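Alanine racemase (PDB 4QHR) is a dimeric two-domain enzyme of the alanine racemase family, with an N-terminal TIM barrel carrying pyridoxal phosphate and a mainly beta C-terminal domain. Local coordinates at residues A[239-244]-A[268-273]; A[287-292]-A[318-323]; A[262-267]-A[306-311]; A[250-255]-A[295-300]. All blocks are in the same frame, centred on the assembly; numbering follows the deposited sequence.

Contact 1 of 4, residues A[239-244]-A[268-273]; sequences EIIALN and IVSIGY
Ile268 is held through its backbone by two residues of 239-244 at once. Its O accepts from Ile241 N at 2.7 Å, nearly straight at 169°, and its N donates to Ala242 O at 2.8 Å. Two residues facing one make a classic beta bulge in this antiparallel pairing, and the register shifts by one between the Ile240-Val269 pair and the Ala242-Ile268 pair. On one face of the sheet Ala242 CB sits 4.0 Å from Ile268 CB. On the other, Ile240 CG1 and Val269 CG2 meet more loosely, at 4.2 Å. Ile241 has CG1 tucked between its backbone N and carbonyl carbon (chi1 61°), which brings CG1 to 3.4 Å from Ile268 O and turns CG2 toward Ser270 CB, 3.7 Å away. Next, Ser270 N donates to Glu239 O at 2.9 Å, while Glu239 N reaches Ser270 OG only weakly; the hydroxyl's stronger partner is Gln3 O. Ser270 centres an inverse gamma turn just past the strand. Farther out, Leu133 of the second subunit packs on Ala242, and Ile240 bonds through its backbone to Thr318. Three sound backbone bonds thus carry the pairing through the bulge, and it depends little on side-chain polarity.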
loop_
_atom_site.group_PDB
_atom_site.type_symbol
_atom_site.label_atom_id
_atom_site.label_comp_id
_atom_site.label_asym_id
_atom_site.label_seq_id
_atom_site.Cartn_x
_atom_site.Cartn_y
_atom_site.Cartn_z
ATOM N N GLU A 239 -14.758 10.422 -3.003
ATOM C CA GLU A 239 -15.828 11.404 -2.944
ATOM C C GLU A 239 -15.930 12.044 -1.575
ATOM O O GLU A 239 -15.498 11.499 -0.531
ATOM C CB GLU A 239 -17.200 10.755 -3.320
ATOM C CG GLU A 239 -17.387 10.600 -4.828
ATOM C CD GLU A 239 -18.714 9.967 -5.161
ATOM O OE1 GLU A 239 -19.591 9.879 -4.243
ATOM O OE2 GLU A 239 -18.875 9.564 -6.322
ATOM N N ILE A 240 -16.503 13.233 -1.601
ATOM C CA ILE A 240 -16.870 13.930 -0.362
ATOM C C ILE A 240 -18.029 13.253 0.364
ATOM O O ILE A 240 -19.080 13.054 -0.201
ATOM C CB ILE A 240 -17.159 15.409 -0.614
ATOM C CG1 ILE A 240 -15.829 16.071 -0.963
ATOM C CG2 ILE A 240 -17.770 16.026 0.647
ATOM C CD1 ILE A 240 -15.913 17.523 -1.417
ATOM N N ILE A 241 -17.813 12.911 1.627
ATOM C CA ILE A 241 -18.798 12.191 2.443
ATOM C C ILE A 241 -19.384 13.009 3.592
ATOM O O ILE A 241 -20.375 12.585 4.205
ATOM C CB ILE A 241 -18.219 10.853 2.958
ATOM C CG1 ILE A 241 -16.985 11.032 3.849
ATOM C CG2 ILE A 241 -17.848 9.972 1.766
ATOM C CD1 ILE A 241 -16.570 9.782 4.617
ATOM N N ALA A 242 -18.754 14.144 3.904
ATOM C CA ALA A 242 -19.230 15.058 4.943
ATOM C C ALA A 242 -18.718 16.470 4.735
ATOM O O ALA A 242 -17.607 16.666 4.241
ATOM C CB ALA A 242 -18.826 14.582 6.340
ATOM N N LEU A 243 -19.541 17.448 5.139
ATOM C CA LEU A 243 -19.171 18.843 5.092
ATOM C C LEU A 243 -19.271 19.474 6.471
ATOM O O LEU A 243 -20.196 19.156 7.230
ATOM C CB LEU A 243 -20.083 19.578 4.114
ATOM C CG LEU A 243 -19.806 19.120 2.692
ATOM C CD1 LEU A 243 -20.906 19.603 1.784
ATOM C CD2 LEU A 243 -18.451 19.645 2.225
ATOM N N ASN A 244 -18.351 20.378 6.783
ATOM C CA ASN A 244 -18.254 20.893 8.129
ATOM C C ASN A 244 -17.764 22.324 8.105
ATOM O O ASN A 244 -16.743 22.605 7.512
ATOM C CB ASN A 244 -17.321 19.953 8.912
ATOM C CG ASN A 244 -17.188 20.276 10.385
ATOM O OD1 ASN A 244 -16.131 20.022 10.994
ATOM N ND2 ASN A 244 -18.229 20.806 10.986
ATOM N N ILE A 268 -14.864 16.007 4.310
ATOM C CA ILE A 268 -14.284 14.721 4.556
ATOM C C ILE A 268 -14.429 13.892 3.279
ATOM O O ILE A 268 -15.495 13.854 2.628
ATOM C CB ILE A 268 -14.894 14.020 5.773
ATOM C CG1 ILE A 268 -14.859 14.931 7.002
ATOM C CG2 ILE A 268 -14.164 12.700 6.041
ATOM C CD1 ILE A 268 -13.478 15.450 7.384
ATOM N N VAL A 269 -13.328 13.218 2.921
ATOM C CA VAL A 269 -13.258 12.451 1.705
ATOM C C VAL A 269 -13.071 10.970 2.031
ATOM O O VAL A 269 -12.355 10.628 2.976
ATOM C CB VAL A 269 -12.059 12.921 0.865
ATOM C CG1 VAL A 269 -11.897 12.067 -0.363
ATOM C CG2 VAL A 269 -12.258 14.385 0.456
ATOM N N SER A 270 -13.667 10.101 1.220
ATOM C CA SER A 270 -13.638 8.698 1.454
ATOM C C SER A 270 -12.371 8.033 0.877
ATOM O O SER A 270 -12.460 7.151 0.036
ATOM C CB SER A 270 -14.879 8.013 0.884
ATOM O OG SER A 270 -15.023 8.238 -0.532
ATOM N N ILE A 271 -11.230 8.443 1.381
ATOM C CA ILE A 271 -9.978 7.709 1.116
ATOM C C ILE A 271 -9.065 7.854 2.300
ATOM O O ILE A 271 -9.146 8.880 3.002
ATOM C CB ILE A 271 -9.310 8.258 -0.133
ATOM C CG1 ILE A 271 -8.539 7.152 -0.820
ATOM C CG2 ILE A 271 -8.360 9.442 0.182
ATOM C CD1 ILE A 271 -9.436 6.167 -1.530
ATOM N N GLY A 272 -8.194 6.856 2.536
ATOM C CA GLY A 272 -7.141 7.008 3.537
ATOM C C GLY A 272 -6.039 6.007 3.287
ATOM O O GLY A 272 -5.992 5.390 2.203
ATOM N N TYR A 273 -5.176 5.789 4.270
ATOM C CA TYR A 273 -4.042 4.927 4.033
ATOM C C TYR A 273 -4.420 3.488 3.923
ATOM O O TYR A 273 -3.634 2.728 3.398
ATOM C CB TYR A 273 -2.858 5.138 4.990
ATOM C CG TYR A 273 -3.207 4.852 6.438
ATOM C CD1 TYR A 273 -3.252 3.575 6.936
ATOM C CD2 TYR A 273 -3.456 5.913 7.319
ATOM C CE1 TYR A 273 -3.564 3.334 8.288
ATOM C CE2 TYR A 273 -3.733 5.696 8.632
ATOM C CZ TYR A 273 -3.823 4.425 9.101
ATOM O OH TYR A 273 -4.174 4.288 10.447
#

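Contact 2 of 4, residues A[287-292]-A[318-323]; sequences VAIDGK and TQVELW
A beta hairpin of the C-terminal domain, strands 286-289 and 292-297, meets strand 319-321 through a single antiparallel bridge, Ala288 opposite Glu321. The short strand segments run at 142° to each other, and the chain turns a corner at Leu322, just past the bridge. Ala288 N donates to Glu321 O at 3.0 Å and Glu321 N to Ala288 O at 2.9 Å; both bonds are close to straight, and each donor lies in the plane of the carbonyl it meets. Ala288 CB and Glu321 CB touch at 3.9 Å. Beyond that the glutamate runs out fully extended, and its carboxylate is taken up elsewhere, by His326 ND1 and Arg327 N. Val320 works with both methyls: CG1, opposite its own backbone N (chi1 175°), meets Val287 CG2 at 3.6 Å, and CG2 meets Ile289 CD1, also at 3.6 Å. Alongside, Val287 CG1 lies 3.7 Å from Leu322 CD2, the two side chains pointing the same way. Ile289 sends its other branch to Thr318, CG2 to CG2 at 3.6 Å, the side chains crossing at about a right angle. Where the hairpin bends, in a type I' turn from Ile289 to Lys292, one water accepts from Asp290 N and donates to Gln319 O, while Lys292 NZ folds back onto Asp290 O. With just two direct hydrogen bonds to join them, the segments depend heavily on interleaved methyl groups, and the water extends the polar link toward the exposed end of the hairpin.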
loop_
_atom_site.group_PDB
_atom_site.type_symbol
_atom_site.label_atom_id
_atom_site.label_comp_id
_atom_site.label_asym_id
_atom_site.label_seq_id
_atom_site.Cartn_x
_atom_site.Cartn_y
_atom_site.Cartn_z
ATOM N N VAL A 287 -5.367 17.937 -3.129
ATOM C CA VAL A 287 -6.180 17.144 -4.036
ATOM C C VAL A 287 -6.762 18.072 -5.132
ATOM O O VAL A 287 -6.763 19.309 -4.988
ATOM C CB VAL A 287 -7.305 16.417 -3.340
ATOM C CG1 VAL A 287 -6.756 15.515 -2.238
ATOM C CG2 VAL A 287 -8.338 17.392 -2.725
ATOM N N ALA A 288 -7.296 17.480 -6.188
ATOM C CA ALA A 288 -7.870 18.248 -7.294
ATOM C C ALA A 288 -9.373 18.065 -7.267
ATOM O O ALA A 288 -9.874 16.921 -7.236
ATOM C CB ALA A 288 -7.292 17.791 -8.607
ATOM N N ILE A 289 -10.102 19.173 -7.230
ATOM C CA ILE A 289 -11.576 19.153 -7.185
ATOM C C ILE A 289 -12.092 20.340 -8.006
ATOM O O ILE A 289 -11.650 21.464 -7.766
ATOM C CB ILE A 289 -12.141 19.394 -5.747
ATOM C CG1 ILE A 289 -11.602 18.374 -4.768
ATOM C CG2 ILE A 289 -13.682 19.410 -5.775
ATOM C CD1 ILE A 289 -12.053 18.561 -3.333
ATOM N N ASP A 290 -13.020 20.090 -8.935
ATOM C CA ASP A 290 -13.766 21.131 -9.659
ATOM C C ASP A 290 -12.783 22.103 -10.378
ATOM O O ASP A 290 -13.049 23.312 -10.456
ATOM C CB ASP A 290 -14.713 21.882 -8.674
ATOM C CG ASP A 290 -15.743 22.799 -9.400
ATOM O OD1 ASP A 290 -16.353 22.350 -10.371
ATOM O OD2 ASP A 290 -15.930 23.974 -9.004
ATOM N N GLY A 291 -11.653 21.578 -10.868
ATOM C CA GLY A 291 -10.625 22.420 -11.486
ATOM C C GLY A 291 -9.737 23.225 -10.570
ATOM O O GLY A 291 -8.932 24.048 -11.046
ATOM N N LYS A 292 -9.848 22.994 -9.264
ATOM C CA LYS A 292 -8.994 23.651 -8.279
ATOM C C LYS A 292 -8.153 22.632 -7.525
ATOM O O LYS A 292 -8.357 21.427 -7.613
ATOM C CB LYS A 292 -9.845 24.409 -7.269
ATOM C CG LYS A 292 -10.354 25.734 -7.804
ATOM C CD LYS A 292 -11.842 25.717 -8.009
ATOM C CE LYS A 292 -12.284 26.790 -8.995
ATOM N NZ LYS A 292 -13.232 26.162 -9.978
ATOM N N THR A 318 -19.353 15.007 -4.302
ATOM C CA THR A 318 -18.414 15.620 -5.249
ATOM C C THR A 318 -17.154 14.764 -5.327
ATOM O O THR A 318 -16.667 14.290 -4.300
ATOM C CB THR A 318 -18.012 17.010 -4.814
ATOM O OG1 THR A 318 -19.112 17.889 -5.026
ATOM C CG2 THR A 318 -16.787 17.525 -5.505
ATOM N N GLN A 319 -16.686 14.605 -6.565
ATOM C CA GLN A 319 -15.607 13.719 -6.915
ATOM C C GLN A 319 -14.317 14.437 -6.602
ATOM O O GLN A 319 -14.202 15.577 -6.839
ATOM C CB GLN A 319 -15.669 13.302 -8.404
ATOM C CG GLN A 319 -16.286 11.914 -8.631
ATOM C CD GLN A 319 -15.637 11.188 -9.816
ATOM O OE1 GLN A 319 -16.087 11.357 -10.950
ATOM N NE2 GLN A 319 -14.570 10.364 -9.556
ATOM N N VAL A 320 -13.370 13.728 -6.050
ATOM C CA VAL A 320 -12.113 14.292 -5.595
ATOM C C VAL A 320 -10.958 13.440 -6.173
ATOM O O VAL A 320 -10.975 12.200 -6.020
ATOM C CB VAL A 320 -12.030 14.239 -4.058
ATOM C CG1 VAL A 320 -10.669 14.714 -3.541
ATOM C CG2 VAL A 320 -13.143 15.083 -3.451
ATOM N N GLU A 321 -10.025 14.092 -6.858
ATOM C CA GLU A 321 -8.905 13.421 -7.476
ATOM C C GLU A 321 -7.692 13.442 -6.562
ATOM O O GLU A 321 -7.186 14.518 -6.195
ATOM C CB GLU A 321 -8.564 14.077 -8.820
ATOM C CG GLU A 321 -7.315 13.481 -9.487
ATOM C CD GLU A 321 -7.021 14.170 -10.825
ATOM O OE1 GLU A 321 -8.016 14.494 -11.519
ATOM O OE2 GLU A 321 -5.844 14.424 -11.143
ATOM N N LEU A 322 -7.196 12.257 -6.204
ATOM C CA LEU A 322 -6.024 12.158 -5.349
ATOM C C LEU A 322 -4.768 12.220 -6.181
ATOM O O LEU A 322 -3.809 12.888 -5.822
ATOM C CB LEU A 322 -6.104 10.911 -4.511
ATOM C CG LEU A 322 -7.437 10.960 -3.778
ATOM C CD1 LEU A 322 -7.900 9.573 -3.547
ATOM C CD2 LEU A 322 -7.345 11.853 -2.546
ATOM N N TRP A 323 -4.775 11.572 -7.332
ATOM C CA TRP A 323 -3.830 11.894 -8.356
ATOM C C TRP A 323 -4.352 11.427 -9.673
ATOM O O TRP A 323 -5.282 10.597 -9.720
ATOM C CB TRP A 323 -2.456 11.298 -8.048
ATOM C CG TRP A 323 -2.354 9.804 -7.866
ATOM C CD1 TRP A 323 -2.332 8.845 -8.858
ATOM C CD2 TRP A 323 -2.095 9.120 -6.651
ATOM N NE1 TRP A 323 -2.126 7.603 -8.294
ATOM C CE2 TRP A 323 -1.988 7.756 -6.944
ATOM C CE3 TRP A 323 -1.987 9.534 -5.317
ATOM C CZ2 TRP A 323 -1.760 6.795 -5.956
ATOM C CZ3 TRP A 323 -1.761 8.571 -4.342
ATOM C CH2 TRP A 323 -1.635 7.218 -4.686
HETATM O O HOH W 1 -14.661 17.442 -9.079
#

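Contact 3 of 4, residues A[262-267]-A[306-311]; sequences QAMDIA and AIDVTN
Met264 and Asp308 meet across two antiparallel strands, 264-267 and 306-308, neighbours in the mixed sheet of the C-terminal domain. Starting from Met264, CB lies close to the hydroxyl of Thr310, 3.1 Å from OG1. The first torsion sets CG between the backbone N and carbonyl carbon (chi1 62°), and a bend at chi3 (-78°) then swings the methyl over to the Asp308 carboxylate, with CE 3.3 Å from CG and 3.5 Å from OD2 of that residue. Along the strands, Ala267 and Ile307 exchange two backbone bonds, and Ala267 CB rests 3.8 Å from Ile307 CG1 and near Val309 CG1. Val309 N donates to Asp265 O, but tilted well out of the carbonyl plane as the second strand gives way to a turn. Asp265 OD1 is hydrogen-bonded to His245 ND1. Val287 and Ile289 of the neighbouring hairpin cover Ile307. Beyond the strand the side chain of Thr310 substitutes for a backbone acceptor: Asp265 N donates to Thr310 OG1 at 3.0 Å. That hydroxyl in turn donates to the syn lone pair of Asp308 OD1 at 2.7 Å, and Thr310 N closes an Asx turn by reaching the same OD1 at 2.9 Å.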
loop_
_atom_site.group_PDB
_atom_site.type_symbol
_atom_site.label_atom_id
_atom_site.label_comp_id
_atom_site.label_asym_id
_atom_site.label_seq_id
_atom_site.Cartn_x
_atom_site.Cartn_y
_atom_site.Cartn_z
ATOM N N GLN A 262 -8.653 30.960 10.584
ATOM C CA GLN A 262 -9.853 31.770 10.273
ATOM C C GLN A 262 -10.976 30.768 10.239
ATOM O O GLN A 262 -10.727 29.562 10.277
ATOM C CB GLN A 262 -9.764 32.459 8.904
ATOM N N ALA A 263 -12.212 31.225 10.128
ATOM C CA ALA A 263 -13.310 30.301 9.916
ATOM C C ALA A 263 -13.181 29.626 8.527
ATOM O O ALA A 263 -12.686 30.225 7.558
ATOM C CB ALA A 263 -14.645 31.006 10.051
ATOM N N MET A 264 -13.618 28.371 8.423
ATOM C CA MET A 264 -13.440 27.649 7.178
ATOM C C MET A 264 -14.396 26.487 6.981
ATOM O O MET A 264 -15.048 26.035 7.916
ATOM C CB MET A 264 -11.981 27.185 7.061
ATOM C CG MET A 264 -11.485 26.229 8.106
ATOM S SD MET A 264 -9.687 26.092 8.050
ATOM C CE MET A 264 -9.392 25.041 6.664
ATOM N N ASP A 265 -14.469 26.039 5.736
ATOM C CA ASP A 265 -15.279 24.893 5.320
ATOM C C ASP A 265 -14.327 23.722 5.057
ATOM O O ASP A 265 -13.328 23.888 4.401
ATOM C CB ASP A 265 -16.091 25.270 4.079
ATOM C CG ASP A 265 -16.951 26.488 4.332
ATOM O OD1 ASP A 265 -17.748 26.400 5.264
ATOM O OD2 ASP A 265 -16.789 27.527 3.655
ATOM N N ILE A 266 -14.665 22.575 5.619
ATOM C CA ILE A 266 -13.881 21.349 5.577
ATOM C C ILE A 266 -14.738 20.329 4.909
ATOM O O ILE A 266 -15.925 20.289 5.161
ATOM C CB ILE A 266 -13.633 20.833 7.012
ATOM C CG1 ILE A 266 -12.766 21.848 7.766
ATOM C CG2 ILE A 266 -12.937 19.481 7.003
ATOM C CD1 ILE A 266 -11.498 22.263 7.036
ATOM N N ALA A 267 -14.152 19.512 4.051
ATOM C CA ALA A 267 -14.876 18.327 3.574
ATOM C C ALA A 267 -14.109 17.060 4.004
ATOM O O ALA A 267 -12.880 17.052 4.045
ATOM C CB ALA A 267 -15.010 18.374 2.083
ATOM N N ALA A 306 -9.276 14.883 5.408
ATOM C CA ALA A 306 -9.958 16.169 5.439
ATOM C C ALA A 306 -9.268 17.151 4.473
ATOM O O ALA A 306 -8.036 17.161 4.369
ATOM C CB ALA A 306 -9.968 16.720 6.850
ATOM N N ILE A 307 -10.073 17.959 3.777
ATOM C CA ILE A 307 -9.598 18.945 2.837
ATOM C C ILE A 307 -10.251 20.296 3.139
ATOM O O ILE A 307 -11.404 20.363 3.620
ATOM C CB ILE A 307 -9.848 18.519 1.378
ATOM C CG1 ILE A 307 -11.308 18.373 1.104
ATOM C CG2 ILE A 307 -9.159 17.161 1.053
ATOM C CD1 ILE A 307 -11.544 17.824 -0.276
ATOM N N ASP A 308 -9.494 21.356 2.888
ATOM C CA ASP A 308 -10.003 22.707 3.005
ATOM C C ASP A 308 -10.699 23.064 1.708
ATOM O O ASP A 308 -10.046 23.199 0.680
ATOM C CB ASP A 308 -8.845 23.662 3.287
ATOM C CG ASP A 308 -9.268 25.108 3.317
ATOM O OD1 ASP A 308 -10.463 25.389 3.275
ATOM O OD2 ASP A 308 -8.347 25.962 3.416
ATOM N N VAL A 309 -12.019 23.231 1.783
ATOM C CA VAL A 309 -12.835 23.556 0.627
ATOM C C VAL A 309 -13.388 24.972 0.707
ATOM O O VAL A 309 -14.275 25.320 -0.063
ATOM C CB VAL A 309 -13.988 22.564 0.408
ATOM C CG1 VAL A 309 -13.412 21.217 -0.036
ATOM C CG2 VAL A 309 -14.884 22.416 1.637
ATOM N N THR A 310 -12.872 25.772 1.620
ATOM C CA THR A 310 -13.326 27.157 1.767
ATOM C C THR A 310 -13.490 27.862 0.402
ATOM O O THR A 310 -14.554 28.450 0.131
ATOM C CB THR A 310 -12.416 27.949 2.728
ATOM O OG1 THR A 310 -12.336 27.239 3.968
ATOM C CG2 THR A 310 -13.022 29.363 2.996
ATOM N N ASN A 311 -12.495 27.736 -0.477
ATOM C CA ASN A 311 -12.488 28.456 -1.765
ATOM C C ASN A 311 -13.132 27.738 -2.955
ATOM O O ASN A 311 -13.065 28.253 -4.051
ATOM C CB ASN A 311 -11.024 28.798 -2.133
#

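Contact 4 of 4, residues A[250-255]-A[295-300]; sequences EHVGYG and PVVGRV
Arg299 lays its side chain along the backbone of Tyr254 and Gly255. Its aliphatic part passes the Tyr254 carbonyl, with CB 3.3 Å, CG 3.2 Å and CD 3.4 Å from Tyr254 O, so one oxygen is flanked by three successive carbons. The chain runs extended from CG to NE, with CG opposite the carbonyl carbon (chi1 -71°), and this carries the guanidinium on to Gly255, whose CA lies over one face near the rim, 3.4 Å from Arg299 NH1. One residue earlier, Gly298 turns the backbone at a positive phi of 67° and brings its CA to 3.7 Å from Val252 O. Here segment 295-300, which continues from a strand of the main sheet of the C-terminal domain, comes up against a small two-stranded element, 251-252 with 258-259. No hydrogen bond passes directly between 250-255 and 295-300. A water bridges them, accepting from Arg299 N at 2.9 Å and donating to both Val252 O and Tyr254 O; these two carbonyl contacts are unusually short, so their exact lengths are doubtful. Between the strands themselves, Val252 CG1 and Val297 CG2 approach loosely at 4.3 Å, and Ala306 of the next strand lies against both valines. The second subunit presses on this same region: its Asn131 donates to His251 O and to the Glu250 carboxylate, and its Phe160 packs on Tyr254.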
loop_
_atom_site.group_PDB
_atom_site.type_symbol
_atom_site.label_atom_id
_atom_site.label_comp_id
_atom_site.label_asym_id
_atom_site.label_seq_id
_atom_site.Cartn_x
_atom_site.Cartn_y
_atom_site.Cartn_z
ATOM N N GLU A 250 -10.257 26.049 16.042
ATOM C CA GLU A 250 -10.643 24.614 16.035
ATOM C C GLU A 250 -9.610 23.738 15.326
ATOM O O GLU A 250 -9.046 24.164 14.328
ATOM C CB GLU A 250 -11.998 24.418 15.400
ATOM C CG GLU A 250 -13.116 25.019 16.248
ATOM C CD GLU A 250 -14.438 24.453 15.841
ATOM O OE1 GLU A 250 -15.300 25.210 15.332
ATOM O OE2 GLU A 250 -14.562 23.214 16.008
ATOM N N HIS A 251 -9.376 22.522 15.845
ATOM C CA HIS A 251 -8.402 21.598 15.251
ATOM C C HIS A 251 -9.068 20.558 14.346
ATOM O O HIS A 251 -10.282 20.357 14.420
ATOM C CB HIS A 251 -7.544 20.967 16.339
ATOM C CG HIS A 251 -6.699 21.976 17.052
ATOM N ND1 HIS A 251 -7.232 22.883 17.954
ATOM C CD2 HIS A 251 -5.381 22.264 16.961
ATOM C CE1 HIS A 251 -6.268 23.665 18.411
ATOM N NE2 HIS A 251 -5.136 23.305 17.835
ATOM N N VAL A 252 -8.276 19.934 13.473
ATOM C CA VAL A 252 -8.824 18.907 12.587
ATOM C C VAL A 252 -7.978 17.644 12.651
ATOM O O VAL A 252 -6.729 17.706 12.562
ATOM C CB VAL A 252 -8.943 19.389 11.118
ATOM C CG1 VAL A 252 -9.473 18.249 10.220
ATOM C CG2 VAL A 252 -9.888 20.590 11.027
ATOM N N GLY A 253 -8.674 16.512 12.820
ATOM C CA GLY A 253 -8.087 15.164 12.694
ATOM C C GLY A 253 -7.445 14.562 13.935
ATOM O O GLY A 253 -7.329 15.217 14.997
ATOM N N TYR A 254 -7.032 13.305 13.780
ATOM C CA TYR A 254 -6.169 12.622 14.726
ATOM C C TYR A 254 -4.920 13.456 14.864
ATOM O O TYR A 254 -4.426 13.997 13.860
ATOM C CB TYR A 254 -5.770 11.195 14.255
ATOM C CG TYR A 254 -6.845 10.158 14.427
ATOM C CD1 TYR A 254 -7.365 9.888 15.688
ATOM C CD2 TYR A 254 -7.345 9.420 13.332
ATOM C CE1 TYR A 254 -8.363 8.942 15.881
ATOM C CE2 TYR A 254 -8.354 8.458 13.520
ATOM C CZ TYR A 254 -8.847 8.220 14.803
ATOM O OH TYR A 254 -9.837 7.305 15.055
ATOM N N GLY A 255 -4.410 13.563 16.094
ATOM C CA GLY A 255 -3.249 14.411 16.368
ATOM C C GLY A 255 -3.517 15.919 16.531
ATOM O O GLY A 255 -2.635 16.663 17.022
ATOM N N PRO A 295 -6.006 22.026 -0.274
ATOM C CA PRO A 295 -5.087 21.407 0.642
ATOM C C PRO A 295 -5.718 20.323 1.529
ATOM O O PRO A 295 -6.881 20.422 1.952
ATOM C CB PRO A 295 -4.597 22.571 1.511
ATOM C CG PRO A 295 -5.576 23.634 1.368
ATOM C CD PRO A 295 -6.273 23.438 0.059
ATOM N N VAL A 296 -4.939 19.266 1.745
ATOM C CA VAL A 296 -5.264 18.222 2.696
ATOM C C VAL A 296 -4.891 18.789 4.079
ATOM O O VAL A 296 -3.797 19.324 4.262
ATOM C CB VAL A 296 -4.464 16.930 2.383
ATOM C CG1 VAL A 296 -4.743 15.855 3.404
ATOM C CG2 VAL A 296 -4.723 16.454 0.968
ATOM N N VAL A 297 -5.802 18.698 5.042
ATOM C CA VAL A 297 -5.604 19.323 6.339
ATOM C C VAL A 297 -5.658 18.324 7.458
ATOM O O VAL A 297 -6.511 17.392 7.453
ATOM C CB VAL A 297 -6.583 20.483 6.626
ATOM C CG1 VAL A 297 -6.352 21.558 5.578
ATOM C CG2 VAL A 297 -8.049 20.070 6.600
ATOM N N GLY A 298 -4.751 18.495 8.405
ATOM C CA GLY A 298 -4.660 17.571 9.547
ATOM C C GLY A 298 -4.202 16.183 9.083
ATOM O O GLY A 298 -3.855 15.988 7.939
ATOM N N ARG A 299 -4.231 15.190 9.959
ATOM C CA ARG A 299 -3.724 13.871 9.584
ATOM C C ARG A 299 -4.656 13.050 8.665
ATOM O O ARG A 299 -5.930 13.148 8.696
ATOM C CB ARG A 299 -3.427 13.037 10.838
ATOM C CG ARG A 299 -2.192 13.545 11.593
ATOM C CD ARG A 299 -1.650 12.498 12.538
ATOM N NE ARG A 299 -0.570 13.036 13.371
ATOM C CZ ARG A 299 -0.358 12.729 14.662
ATOM N NH1 ARG A 299 -1.159 11.892 15.318
ATOM N NH2 ARG A 299 0.669 13.275 15.311
ATOM N N VAL A 300 -4.006 12.176 7.905
ATOM C CA VAL A 300 -4.696 11.174 7.081
ATOM C C VAL A 300 -4.990 9.956 7.966
ATOM O O VAL A 300 -4.083 9.411 8.600
ATOM C CB VAL A 300 -3.789 10.783 5.878
ATOM C CG1 VAL A 300 -4.280 9.568 5.110
ATOM C CG2 VAL A 300 -3.568 11.988 5.004
HETATM O O HOH W 2 -4.647 16.207 12.676
#

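All four contacts lie in the C-terminal domain, and contacts 1 to 3 are mostly buried. Contacts 1 and 3 share strand 264-269, each pairing it with a different neighbour, and Ala267 packs against Ile240 and Leu243 between them. Contact 2 joins from the other side of strand 234-246, with Ile240 N to Thr318 O as the link, and its Ile289 touches Ile307 of contact 3. Contact 4, only partly buried, borders contact 3 through backbone bonds of 295-297 with 306-308. The chemistry shifts accordingly: backbone hydrogen bonds with a bulge in contact 1, methyl packing in contact 2, a side-chain polar network in contact 3, and water with arginine in contact 4. Contacts 1 and 4 also touch the second subunit.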